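Local coordinates for protein oxalate oxidase 1 (Hordeum vulgare, PDB 1FI2) that oxidises oxalate with molecular oxygen to carbon dioxide and hydrogen peroxide at a manganese centre, and also shows superoxide dismutase activity, at residues 127-132 with 137-142; 54-59 with 83-88; 22-27 with 154-159. One frame throughout, in Å; residues are numbered along the deposited sequence.

Contact 1: 127-132 with 137-142; sequences ETFVIP and HFQFNV. With MN (manganese (II) ion), chain B.
H137 holds CG between its own backbone N and carbonyl carbon (chi1 59°), and I131 sets CG2 anti to its backbone N, and these two turns lay the methyl over one face of the imidazole. I131 CG2 stands 3.5 Å from the centroid of the H137 ring, 16° off the normal, a CH-pi contact displaced toward the ND1 side of the rim. On the same face, I131 CD1 lies toward the CD2 side of the rim, 3.7 Å from H137 CD2, and the two side chains cross at about a right angle. At the ring edge H137 NE2 binds manganese, 2.2 Å away, while ND1 is hydrogen-bonded to the carbonyl of L135; metal and carbonyl together fix the ring's rotation. Strand 128-131 is the outermost strand of one sheet of the cupin beta-jellyroll within this chain, a sheet that a neighbouring subunit continues, and strand 137-141 runs in the other, so these side chains meet inside the barrel, where H88, H90 and E95 complete the protein ligands of the metal. F129 CE1 lies 4.2 Å from Q139 NE2, with ring and amide planes 27° apart. Q139 NE2 donates to a metal-bound water at 2.8 Å.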
ATOM      1  N   GLU A 127     -24.107  16.123 -12.031  1.00  4.35           N
ATOM      2  CA  GLU A 127     -23.148  15.412 -12.873  1.00  4.46           C
ATOM      3  C   GLU A 127     -21.795  15.348 -12.179  1.00  4.09           C
ATOM      4  O   GLU A 127     -21.450  16.244 -11.403  1.00  4.04           O
ATOM      5  CB  GLU A 127     -23.073  16.080 -14.245  1.00  5.23           C
ATOM      6  CG  GLU A 127     -24.441  16.193 -14.919  1.00  6.72           C
ATOM      7  CD  GLU A 127     -24.315  16.587 -16.378  1.00  7.58           C
ATOM      8  OE1 GLU A 127     -23.602  17.561 -16.684  1.00  7.70           O
ATOM      9  OE2 GLU A 127     -24.923  15.911 -17.238  1.00  9.26           O
ATOM     10  N   THR A 128     -21.042  14.283 -12.431  1.00  3.71           N
ATOM     11  CA  THR A 128     -19.769  14.066 -11.749  1.00  3.83           C
ATOM     12  C   THR A 128     -18.560  13.981 -12.669  1.00  3.67           C
ATOM     13  O   THR A 128     -18.669  13.786 -13.877  1.00  3.67           O
ATOM     14  CB  THR A 128     -19.837  12.750 -10.934  1.00  3.80           C
ATOM     15  OG1 THR A 128     -20.237  11.695 -11.820  1.00  4.05           O
ATOM     16  CG2 THR A 128     -20.832  12.837  -9.787  1.00  4.45           C
ATOM     17  N   PHE A 129     -17.383  14.114 -12.056  1.00  3.70           N
ATOM     18  CA  PHE A 129     -16.109  14.063 -12.751  1.00  3.65           C
ATOM     19  C   PHE A 129     -15.036  13.404 -11.883  1.00  3.99           C
ATOM     20  O   PHE A 129     -15.155  13.360 -10.659  1.00  3.66           O
ATOM     21  CB  PHE A 129     -15.638  15.466 -13.143  1.00  4.29           C
ATOM     22  CG  PHE A 129     -15.448  16.443 -12.018  1.00  3.92           C
ATOM     23  CD1 PHE A 129     -14.259  16.508 -11.311  1.00  4.05           C
ATOM     24  CD2 PHE A 129     -16.464  17.321 -11.672  1.00  4.18           C
ATOM     25  CE1 PHE A 129     -14.092  17.413 -10.283  1.00  4.25           C
ATOM     26  CE2 PHE A 129     -16.307  18.233 -10.644  1.00  4.19           C
ATOM     27  CZ  PHE A 129     -15.115  18.274  -9.947  1.00  4.17           C
ATOM     28  N   VAL A 130     -13.978  12.920 -12.529  1.00  4.11           N
ATOM     29  CA  VAL A 130     -12.889  12.291 -11.774  1.00  5.44           C
ATOM     30  C   VAL A 130     -11.546  12.768 -12.307  1.00  4.78           C
ATOM     31  O   VAL A 130     -11.321  12.881 -13.513  1.00  5.59           O
ATOM     32  CB  VAL A 130     -13.038  10.765 -11.745  1.00  7.15           C
ATOM     33  CG1 VAL A 130     -12.823  10.137 -13.107  1.00  8.23           C
ATOM     34  CG2 VAL A 130     -12.096  10.149 -10.713  1.00  8.04           C
ATOM     35  N   ILE A 131     -10.648  13.128 -11.390  1.00  4.14           N
ATOM     36  CA  ILE A 131      -9.325  13.623 -11.745  1.00  3.89           C
ATOM     37  C   ILE A 131      -8.249  12.674 -11.217  1.00  3.51           C
ATOM     38  O   ILE A 131      -7.995  12.652 -10.012  1.00  3.04           O
ATOM     39  CB  ILE A 131      -9.010  14.978 -11.070  1.00  4.12           C
ATOM     40  CG1 ILE A 131     -10.162  15.974 -11.098  1.00  4.62           C
ATOM     41  CG2 ILE A 131      -7.739  15.567 -11.674  1.00  3.35           C
ATOM     42  CD1 ILE A 131     -10.486  16.605 -12.424  1.00  4.83           C
ATOM     43  N   PRO A 132      -7.581  11.939 -12.090  1.00  3.32           N
ATOM     44  CA  PRO A 132      -6.526  11.032 -11.677  1.00  4.05           C
ATOM     45  C   PRO A 132      -5.423  11.741 -10.912  1.00  4.53           C
ATOM     46  O   PRO A 132      -5.034  12.874 -11.156  1.00  3.81           O
ATOM     47  CB  PRO A 132      -6.013  10.406 -12.966  1.00  4.16           C
ATOM     48  CG  PRO A 132      -7.062  10.659 -13.987  1.00  4.27           C
ATOM     49  CD  PRO A 132      -7.799  11.902 -13.553  1.00  3.68           C
ATOM     50  N   HIS A 137      -5.422  20.043 -13.816  1.00  2.62           N
ATOM     51  CA  HIS A 137      -6.848  20.187 -14.116  1.00  3.22           C
ATOM     52  C   HIS A 137      -7.356  21.558 -13.690  1.00  3.12           C
ATOM     53  O   HIS A 137      -6.670  22.270 -12.950  1.00  2.87           O
ATOM     54  CB  HIS A 137      -7.649  19.069 -13.442  1.00  3.41           C
ATOM     55  CG  HIS A 137      -7.524  19.012 -11.952  1.00  3.16           C
ATOM     56  ND1 HIS A 137      -6.342  18.662 -11.333  1.00  3.34           N
ATOM     57  CD2 HIS A 137      -8.412  19.238 -10.953  1.00  3.20           C
ATOM     58  CE1 HIS A 137      -6.506  18.684 -10.032  1.00  3.15           C
ATOM     59  NE2 HIS A 137      -7.754  19.033  -9.752  1.00  3.48           N
ATOM     60  N   PHE A 138      -8.537  21.941 -14.157  1.00  3.26           N
ATOM     61  CA  PHE A 138      -9.112  23.239 -13.818  1.00  3.52           C
ATOM     62  C   PHE A 138     -10.631  23.225 -13.972  1.00  3.12           C
ATOM     63  O   PHE A 138     -11.187  22.292 -14.551  1.00  2.75           O
ATOM     64  CB  PHE A 138      -8.561  24.312 -14.775  1.00  3.20           C
ATOM     65  CG  PHE A 138      -8.922  24.099 -16.223  1.00  3.48           C
ATOM     66  CD1 PHE A 138     -10.114  24.575 -16.747  1.00  3.30           C
ATOM     67  CD2 PHE A 138      -8.058  23.422 -17.068  1.00  3.48           C
ATOM     68  CE1 PHE A 138     -10.439  24.380 -18.075  1.00  4.05           C
ATOM     69  CE2 PHE A 138      -8.379  23.220 -18.400  1.00  3.43           C
ATOM     70  CZ  PHE A 138      -9.573  23.694 -18.907  1.00  3.47           C
ATOM     71  N   GLN A 139     -11.285  24.260 -13.462  1.00  3.38           N
ATOM     72  CA  GLN A 139     -12.726  24.435 -13.592  1.00  4.03           C
ATOM     73  C   GLN A 139     -12.977  25.909 -13.944  1.00  4.18           C
ATOM     74  O   GLN A 139     -12.279  26.786 -13.442  1.00  4.32           O
ATOM     75  CB  GLN A 139     -13.559  24.054 -12.381  1.00  4.68           C
ATOM     76  CG  GLN A 139     -13.644  22.568 -12.059  1.00  5.53           C
ATOM     77  CD  GLN A 139     -12.527  22.144 -11.122  1.00  6.27           C
ATOM     78  OE1 GLN A 139     -12.082  22.931 -10.278  1.00  6.13           O
ATOM     79  NE2 GLN A 139     -12.045  20.915 -11.262  1.00  6.83           N
ATOM     80  N   PHE A 140     -13.940  26.168 -14.817  1.00  4.48           N
ATOM     81  CA  PHE A 140     -14.262  27.530 -15.249  1.00  5.05           C
ATOM     82  C   PHE A 140     -15.774  27.708 -15.303  1.00  4.54           C
ATOM     83  O   PHE A 140     -16.460  26.913 -15.950  1.00  4.23           O
ATOM     84  CB  PHE A 140     -13.606  27.768 -16.607  1.00  5.36           C
ATOM     85  CG  PHE A 140     -13.754  29.134 -17.204  1.00  5.95           C
ATOM     86  CD1 PHE A 140     -12.988  30.192 -16.755  1.00  6.65           C
ATOM     87  CD2 PHE A 140     -14.613  29.348 -18.271  1.00  7.00           C
ATOM     88  CE1 PHE A 140     -13.107  31.450 -17.314  1.00  6.93           C
ATOM     89  CE2 PHE A 140     -14.735  30.603 -18.843  1.00  7.43           C
ATOM     90  CZ  PHE A 140     -13.982  31.655 -18.362  1.00  7.26           C
ATOM     91  N   ASN A 141     -16.315  28.718 -14.619  1.00  4.99           N
ATOM     92  CA  ASN A 141     -17.759  28.940 -14.604  1.00  5.50           C
ATOM     93  C   ASN A 141     -18.234  29.598 -15.894  1.00  6.08           C
ATOM     94  O   ASN A 141     -18.020  30.791 -16.105  1.00  6.68           O
ATOM     95  CB  ASN A 141     -18.149  29.776 -13.382  1.00  5.40           C
ATOM     96  CG  ASN A 141     -19.646  29.951 -13.221  1.00  5.50           C
ATOM     97  OD1 ASN A 141     -20.429  29.450 -14.028  1.00  6.01           O
ATOM     98  ND2 ASN A 141     -20.059  30.664 -12.179  1.00  5.46           N
ATOM     99  N   VAL A 142     -18.950  28.833 -16.719  1.00  6.28           N
ATOM    100  CA  VAL A 142     -19.407  29.324 -18.011  1.00  7.35           C
ATOM    101  C   VAL A 142     -20.860  29.780 -17.985  1.00  8.33           C
ATOM    102  O   VAL A 142     -21.384  30.213 -19.016  1.00  8.40           O
ATOM    103  CB  VAL A 142     -19.248  28.272 -19.130  1.00  7.21           C
ATOM    104  CG1 VAL A 142     -17.786  27.900 -19.322  1.00  7.28           C
ATOM    105  CG2 VAL A 142     -20.095  27.040 -18.847  1.00  7.79           C
TER
HETATM  106 MN    MN B 202      -8.753  19.749  -7.888  1.00  4.51          MN
HETATM  107  O   HOH W   1     -10.653  20.360  -8.888  1.00  2.39           O
HETATM  108  O   HOH W   2      -9.436  20.936  -5.874  1.00  5.72           O

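Contact 2: 54-59 with 83-88; sequences SAVTEL and GTNPPH. With MN (manganese (II) ion), chain B.
S54 OG is held twice: it donates to T84 O at 2.7 Å and accepts from a water at 2.8 Å. The serine hydroxyl sits above the T84 carbonyl plane, 44° out of it. The same water donates to N85 OD1 at 2.9 Å, which ties the serine to an amide that takes part in oxalate binding. N85 carries CG anti to its backbone N (chi1 -163°), a turn that sends the amide toward strand 54-59 and brings N85 OD1 within 4.2 Å of V56 CG2, the two side chains crossing at about a right angle. An alanine at S54 is likely to leave the T84 carbonyl without this donor and the bridging water without one of its mates, so that N85 OD1 is held less firmly. The two segments belong to opposite sheets of the jellyroll barrel, and strands 54-59 and 84-86 pass at 67°. Beyond the corner at P87, H88 ND1 donates to P86 O at 2.8 Å, the acceptor lying in the ring plane, and H88 NE2 binds manganese at 2.3 Å. With N85 ND2 engaged by Q139 OE1, both ends of the oxalate-binding amide have a partner, which would restrain it from flipping.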
ATOM      1  N   SER A  54     -13.103  32.512  -7.524  1.00  6.11           N
ATOM      2  CA  SER A  54     -13.562  31.281  -6.902  1.00  6.03           C
ATOM      3  C   SER A  54     -13.058  31.245  -5.461  1.00  6.27           C
ATOM      4  O   SER A  54     -12.107  31.955  -5.130  1.00  7.07           O
ATOM      5  CB  SER A  54     -13.088  30.038  -7.654  1.00  6.15           C
ATOM      6  OG  SER A  54     -11.679  29.896  -7.547  1.00  6.22           O
ATOM      7  N   ALA A  55     -13.707  30.446  -4.629  1.00  6.26           N
ATOM      8  CA  ALA A  55     -13.291  30.296  -3.240  1.00  6.48           C
ATOM      9  C   ALA A  55     -13.315  28.817  -2.856  1.00  6.65           C
ATOM     10  O   ALA A  55     -14.303  28.129  -3.111  1.00  6.94           O
ATOM     11  CB  ALA A  55     -14.195  31.088  -2.315  1.00  7.19           C
ATOM     12  N   VAL A  56     -12.226  28.359  -2.260  1.00  6.89           N
ATOM     13  CA  VAL A  56     -12.115  26.979  -1.816  1.00  7.41           C
ATOM     14  C   VAL A  56     -12.307  26.914  -0.301  1.00  7.63           C
ATOM     15  O   VAL A  56     -11.585  27.585   0.439  1.00  8.27           O
ATOM     16  CB  VAL A  56     -10.750  26.354  -2.155  1.00  7.54           C
ATOM     17  CG1 VAL A  56     -10.699  24.895  -1.712  1.00  7.91           C
ATOM     18  CG2 VAL A  56     -10.428  26.460  -3.639  1.00  8.10           C
ATOM     19  N   THR A  57     -13.299  26.155   0.131  1.00  7.20           N
ATOM     20  CA  THR A  57     -13.529  25.917   1.556  1.00  7.07           C
ATOM     21  C   THR A  57     -12.997  24.506   1.825  1.00  7.34           C
ATOM     22  O   THR A  57     -13.568  23.534   1.334  1.00  6.61           O
ATOM     23  CB  THR A  57     -15.000  26.030   1.955  1.00  6.93           C
ATOM     24  OG1 THR A  57     -15.487  27.348   1.654  1.00  7.12           O
ATOM     25  CG2 THR A  57     -15.201  25.788   3.445  1.00  6.94           C
ATOM     26  N   GLU A  58     -11.855  24.425   2.498  1.00  8.25           N
ATOM     27  CA  GLU A  58     -11.194  23.144   2.700  1.00  9.12           C
ATOM     28  C   GLU A  58     -11.777  22.306   3.828  1.00  7.95           C
ATOM     29  O   GLU A  58     -12.167  22.808   4.879  1.00  7.65           O
ATOM     30  CB  GLU A  58      -9.697  23.357   2.960  1.00 11.10           C
ATOM     31  CG  GLU A  58      -8.982  24.152   1.883  1.00 13.79           C
ATOM     32  CD  GLU A  58      -7.485  23.928   1.868  1.00 15.64           C
ATOM     33  OE1 GLU A  58      -6.996  23.159   1.010  1.00 16.79           O
ATOM     34  OE2 GLU A  58      -6.781  24.517   2.713  1.00 17.11           O
ATOM     35  N   LEU A  59     -11.752  20.987   3.618  1.00  7.07           N
ATOM     36  CA  LEU A  59     -12.189  20.061   4.661  1.00  6.11           C
ATOM     37  C   LEU A  59     -11.228  18.875   4.725  1.00  5.65           C
ATOM     38  O   LEU A  59     -11.599  17.706   4.680  1.00  4.68           O
ATOM     39  CB  LEU A  59     -13.641  19.632   4.484  1.00  6.39           C
ATOM     40  CG  LEU A  59     -14.373  19.193   5.751  1.00  6.56           C
ATOM     41  CD1 LEU A  59     -14.375  20.286   6.812  1.00  6.71           C
ATOM     42  CD2 LEU A  59     -15.807  18.782   5.436  1.00  6.18           C
ATOM     43  N   GLY A  83     -15.535  32.920 -13.153  1.00  6.09           N
ATOM     44  CA  GLY A  83     -14.443  32.635 -12.235  1.00  5.69           C
ATOM     45  C   GLY A  83     -13.822  31.277 -12.553  1.00  6.05           C
ATOM     46  O   GLY A  83     -14.451  30.441 -13.206  1.00  6.04           O
ATOM     47  N   THR A  84     -12.610  31.075 -12.051  1.00  5.72           N
ATOM     48  CA  THR A  84     -11.904  29.824 -12.295  1.00  5.62           C
ATOM     49  C   THR A  84     -11.236  29.270 -11.048  1.00  5.61           C
ATOM     50  O   THR A  84     -10.845  30.021 -10.157  1.00  5.77           O
ATOM     51  CB  THR A  84     -10.845  30.063 -13.397  1.00  6.07           C
ATOM     52  OG1 THR A  84     -10.187  28.838 -13.739  1.00  5.98           O
ATOM     53  CG2 THR A  84      -9.790  31.072 -12.964  1.00  6.30           C
ATOM     54  N   ASN A  85     -11.220  27.953 -10.918  1.00  5.13           N
ATOM     55  CA  ASN A  85     -10.280  27.240 -10.035  1.00  5.62           C
ATOM     56  C   ASN A  85      -9.185  26.957 -11.069  1.00  5.37           C
ATOM     57  O   ASN A  85      -9.436  26.202 -12.010  1.00  6.00           O
ATOM     58  CB  ASN A  85     -10.912  26.006  -9.432  1.00  5.47           C
ATOM     59  CG  ASN A  85     -10.196  25.437  -8.225  1.00  5.96           C
ATOM     60  OD1 ASN A  85      -9.304  26.066  -7.657  1.00  6.91           O
ATOM     61  ND2 ASN A  85     -10.590  24.235  -7.817  1.00  6.06           N
ATOM     62  N   PRO A  86      -8.095  27.713 -11.031  1.00  4.86           N
ATOM     63  CA  PRO A  86      -7.057  27.669 -12.046  1.00  4.76           C
ATOM     64  C   PRO A  86      -6.374  26.335 -12.205  1.00  4.77           C
ATOM     65  O   PRO A  86      -6.481  25.480 -11.340  1.00  4.85           O
ATOM     66  CB  PRO A  86      -6.074  28.752 -11.605  1.00  5.17           C
ATOM     67  CG  PRO A  86      -6.295  28.921 -10.143  1.00  4.99           C
ATOM     68  CD  PRO A  86      -7.764  28.654  -9.930  1.00  4.87           C
ATOM     69  N   PRO A  87      -5.694  26.096 -13.318  1.00  3.78           N
ATOM     70  CA  PRO A  87      -4.951  24.860 -13.530  1.00  4.20           C
ATOM     71  C   PRO A  87      -4.171  24.466 -12.292  1.00  4.10           C
ATOM     72  O   PRO A  87      -3.246  25.189 -11.935  1.00  4.97           O
ATOM     73  CB  PRO A  87      -4.019  25.220 -14.683  1.00  3.78           C
ATOM     74  CG  PRO A  87      -4.824  26.196 -15.482  1.00  3.90           C
ATOM     75  CD  PRO A  87      -5.503  27.056 -14.434  1.00  3.92           C
ATOM     76  N   HIS A  88      -4.462  23.357 -11.641  1.00  4.65           N
ATOM     77  CA  HIS A  88      -3.764  22.946 -10.425  1.00  4.55           C
ATOM     78  C   HIS A  88      -3.557  21.442 -10.368  1.00  4.47           C
ATOM     79  O   HIS A  88      -4.011  20.700 -11.240  1.00  3.33           O
ATOM     80  CB  HIS A  88      -4.522  23.429  -9.183  1.00  4.57           C
ATOM     81  CG  HIS A  88      -5.879  22.814  -9.029  1.00  4.69           C
ATOM     82  ND1 HIS A  88      -6.977  23.263  -9.729  1.00  4.42           N
ATOM     83  CD2 HIS A  88      -6.307  21.781  -8.260  1.00  4.71           C
ATOM     84  CE1 HIS A  88      -8.032  22.533  -9.397  1.00  4.87           C
ATOM     85  NE2 HIS A  88      -7.650  21.636  -8.510  1.00  4.71           N
TER
HETATM   86 MN    MN B 202      -8.753  19.749  -7.888  1.00  4.51          MN
HETATM   87  O   HOH W   3      -9.362  28.696  -6.530  1.00 13.30           O
HETATM   88  O   HOH W   2      -9.436  20.936  -5.874  1.00  5.72           O
HETATM   89  O   HOH W   1     -10.653  20.360  -8.888  1.00  2.39           O

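Contact 3: 22-27 with 154-159; sequences NGHTCK and NSQNPG
Q156 pushes its amide toward the loop at G23 and H24, and the amide plane is nearly parallel to the histidine ring, only 10° apart, although the side chains as a whole cross obliquely. The amide does not stack on the imidazole. Its NE2 arrives at the ring edge, near the ring plane, with Q156 NE2 4.1 Å from H24 CD2. On the backbone side Q156 NE2 comes 3.9 Å from G23 CA. These are van der Waals contacts, and the meeting is a light one, burying 68 Å² in all. Beyond CG the glutamine chain runs out straight (chi2 -179°), which carries the amide away from its own backbone and across to the other loop. G23 has a positive phi of 82°, a backbone shape that favours glycine, and a beta carbon there would stand close to Q156 NE2.

What fixes the amide lies elsewhere. Q156 OE1 accepts from the backbone N of T69 and NE2 donates to N68 OD1, so both ends of the group are gripped and its turn about the last torsion is set. N68 also uses its ND2 on the carbonyl of H24, so this one asparagine serves both segments. Across Q156, the backbone N of N157 donates to S155 OG at 3.1 Å, an ST turn that shapes the loop from which Q156 projects.

In the fold, 22-27 belongs to the N-terminal extension ahead of strand 38-39, pinned by the C10-C26 disulfide and reached by Q7 of a neighbouring subunit at G23 N. The 154-159 loop leads from strand 147-153 of one sheet to strand 161-162 of the other, so the extension here rests against a connection between the two jellyroll sheets.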
ATOM      1  N   ASN A  22       4.572  11.292  10.335  1.00  3.04           N
ATOM      2  CA  ASN A  22       3.869  11.237   9.042  1.00  2.78           C
ATOM      3  C   ASN A  22       2.374  11.339   9.356  1.00  3.01           C
ATOM      4  O   ASN A  22       1.854  10.516  10.113  1.00  2.81           O
ATOM      5  CB  ASN A  22       4.201   9.958   8.305  1.00  3.03           C
ATOM      6  CG  ASN A  22       3.749   9.916   6.863  1.00  2.31           C
ATOM      7  OD1 ASN A  22       3.746  10.938   6.180  1.00  2.26           O
ATOM      8  ND2 ASN A  22       3.426   8.718   6.392  1.00  2.29           N
ATOM      9  N   GLY A  23       1.723  12.352   8.798  1.00  2.97           N
ATOM     10  CA  GLY A  23       0.309  12.574   9.128  1.00  3.19           C
ATOM     11  C   GLY A  23       0.274  13.335  10.451  1.00  3.14           C
ATOM     12  O   GLY A  23       0.844  14.425  10.583  1.00  3.09           O
ATOM     13  N   HIS A  24      -0.494  12.854  11.421  1.00  3.08           N
ATOM     14  CA  HIS A  24      -0.672  13.472  12.720  1.00  3.68           C
ATOM     15  C   HIS A  24      -0.783  12.441  13.845  1.00  3.62           C
ATOM     16  O   HIS A  24      -1.376  11.375  13.700  1.00  3.13           O
ATOM     17  CB  HIS A  24      -1.968  14.306  12.783  1.00  3.38           C
ATOM     18  CG  HIS A  24      -1.982  15.499  11.878  1.00  3.16           C
ATOM     19  ND1 HIS A  24      -1.311  16.665  12.162  1.00  3.82           N
ATOM     20  CD2 HIS A  24      -2.493  15.644  10.630  1.00  3.42           C
ATOM     21  CE1 HIS A  24      -1.452  17.505  11.151  1.00  3.41           C
ATOM     22  NE2 HIS A  24      -2.143  16.900  10.199  1.00  3.24           N
ATOM     23  N   THR A  25      -0.255  12.813  15.008  1.00  4.25           N
ATOM     24  CA  THR A  25      -0.516  12.074  16.237  1.00  4.88           C
ATOM     25  C   THR A  25      -2.003  12.249  16.557  1.00  4.64           C
ATOM     26  O   THR A  25      -2.642  13.148  16.010  1.00  4.45           O
ATOM     27  CB  THR A  25       0.330  12.575  17.414  1.00  5.49           C
ATOM     28  OG1 THR A  25       0.137  13.988  17.563  1.00  8.07           O
ATOM     29  CG2 THR A  25       1.799  12.292  17.148  1.00  6.67           C
ATOM     30  N   CYS A  26      -2.533  11.381  17.410  1.00  4.01           N
ATOM     31  CA  CYS A  26      -3.949  11.438  17.726  1.00  4.01           C
ATOM     32  C   CYS A  26      -4.284  11.807  19.162  1.00  4.09           C
ATOM     33  O   CYS A  26      -3.520  11.547  20.084  1.00  4.94           O
ATOM     34  CB  CYS A  26      -4.566  10.049  17.453  1.00  3.69           C
ATOM     35  SG  CYS A  26      -4.000   9.306  15.915  1.00  3.17           S
ATOM     36  N   LYS A  27      -5.473  12.385  19.334  1.00  4.25           N
ATOM     37  CA  LYS A  27      -5.945  12.701  20.681  1.00  4.87           C
ATOM     38  C   LYS A  27      -6.237  11.363  21.359  1.00  4.79           C
ATOM     39  O   LYS A  27      -6.729  10.436  20.711  1.00  4.85           O
ATOM     40  CB  LYS A  27      -7.264  13.471  20.626  1.00  5.72           C
ATOM     41  CG  LYS A  27      -7.232  14.870  20.053  1.00  7.08           C
ATOM     42  CD  LYS A  27      -6.448  15.849  20.903  1.00  8.20           C
ATOM     43  CE  LYS A  27      -7.033  16.039  22.292  1.00  8.89           C
ATOM     44  NZ  LYS A  27      -6.216  16.990  23.100  1.00 10.22           N
ATOM     45  N   ASN A 154      -8.936  10.915  -2.093  1.00  3.70           N
ATOM     46  CA  ASN A 154      -8.516   9.655  -1.476  1.00  4.03           C
ATOM     47  C   ASN A 154      -7.251   9.839  -0.645  1.00  3.25           C
ATOM     48  O   ASN A 154      -6.375   8.990  -0.578  1.00  3.49           O
ATOM     49  CB  ASN A 154      -8.394   8.560  -2.504  1.00  4.93           C
ATOM     50  CG  ASN A 154      -7.320   8.560  -3.542  1.00  3.86           C
ATOM     51  OD1 ASN A 154      -6.890   9.596  -4.017  1.00  5.67           O
ATOM     52  ND2 ASN A 154      -6.912   7.336  -3.892  1.00  4.25           N
ATOM     53  N   SER A 155      -7.233  10.943   0.081  1.00  2.90           N
ATOM     54  CA  SER A 155      -6.190  11.307   1.007  1.00  2.99           C
ATOM     55  C   SER A 155      -6.776  12.270   2.041  1.00  2.72           C
ATOM     56  O   SER A 155      -7.682  13.049   1.742  1.00  2.44           O
ATOM     57  CB  SER A 155      -4.998  11.990   0.327  1.00  2.76           C
ATOM     58  OG  SER A 155      -4.048  12.367   1.321  1.00  2.57           O
ATOM     59  N   GLN A 156      -6.226  12.231   3.249  1.00  2.82           N
ATOM     60  CA  GLN A 156      -6.620  13.154   4.308  1.00  2.82           C
ATOM     61  C   GLN A 156      -5.980  14.524   4.073  1.00  3.45           C
ATOM     62  O   GLN A 156      -6.368  15.524   4.675  1.00  2.77           O
ATOM     63  CB  GLN A 156      -6.198  12.623   5.682  1.00  2.90           C
ATOM     64  CG  GLN A 156      -4.692  12.580   5.900  1.00  2.34           C
ATOM     65  CD  GLN A 156      -4.311  12.023   7.257  1.00  2.46           C
ATOM     66  OE1 GLN A 156      -4.800  10.964   7.638  1.00  2.66           O
ATOM     67  NE2 GLN A 156      -3.433  12.715   7.975  1.00  2.65           N
ATOM     68  N   ASN A 157      -4.958  14.567   3.230  1.00  2.87           N
ATOM     69  CA  ASN A 157      -4.225  15.786   2.912  1.00  3.31           C
ATOM     70  C   ASN A 157      -3.693  15.695   1.489  1.00  3.36           C
ATOM     71  O   ASN A 157      -2.515  15.432   1.244  1.00  3.06           O
ATOM     72  CB  ASN A 157      -3.089  15.945   3.927  1.00  4.13           C
ATOM     73  CG  ASN A 157      -2.372  17.271   3.851  1.00  4.74           C
ATOM     74  OD1 ASN A 157      -1.167  17.379   4.111  1.00  5.55           O
ATOM     75  ND2 ASN A 157      -3.126  18.305   3.505  1.00  5.14           N
ATOM     76  N   PRO A 158      -4.564  15.905   0.499  1.00  3.40           N
ATOM     77  CA  PRO A 158      -4.197  15.816  -0.896  1.00  3.37           C
ATOM     78  C   PRO A 158      -3.092  16.762  -1.332  1.00  3.66           C
ATOM     79  O   PRO A 158      -2.270  16.402  -2.181  1.00  3.19           O
ATOM     80  CB  PRO A 158      -5.488  16.091  -1.664  1.00  3.94           C
ATOM     81  CG  PRO A 158      -6.453  16.648  -0.688  1.00  4.85           C
ATOM     82  CD  PRO A 158      -6.002  16.220   0.680  1.00  3.88           C
ATOM     83  N   GLY A 159      -3.106  17.967  -0.781  1.00  3.26           N
ATOM     84  CA  GLY A 159      -2.157  19.014  -1.129  1.00  3.03           C
ATOM     85  C   GLY A 159      -2.658  19.736  -2.382  1.00  3.03           C
ATOM     86  O   GLY A 159      -3.460  19.169  -3.120  1.00  3.06           O
TER

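In the fold
Contacts 1 and 2 share one metal centre: H137 of the first and H88 of the second both bind the manganese, and two metal-bound waters belong to both. Their centres are 11 Å apart, and strands 137-141 and 84-89 are neighbours in one sheet, where H137 O and H88 N lie 2.8 Å apart and N141 N and G83 O 2.9 Å apart, both probable hydrogen bonds. Contact 3 lies farther off, its centre about 24 Å from that of contact 1 and 21 Å from that of contact 2, though G159 O in its 154-159 loop is hydrogen-bonded to ND1 of the manganese ligand H90. It closes a long loop of chain within which the other two are nested.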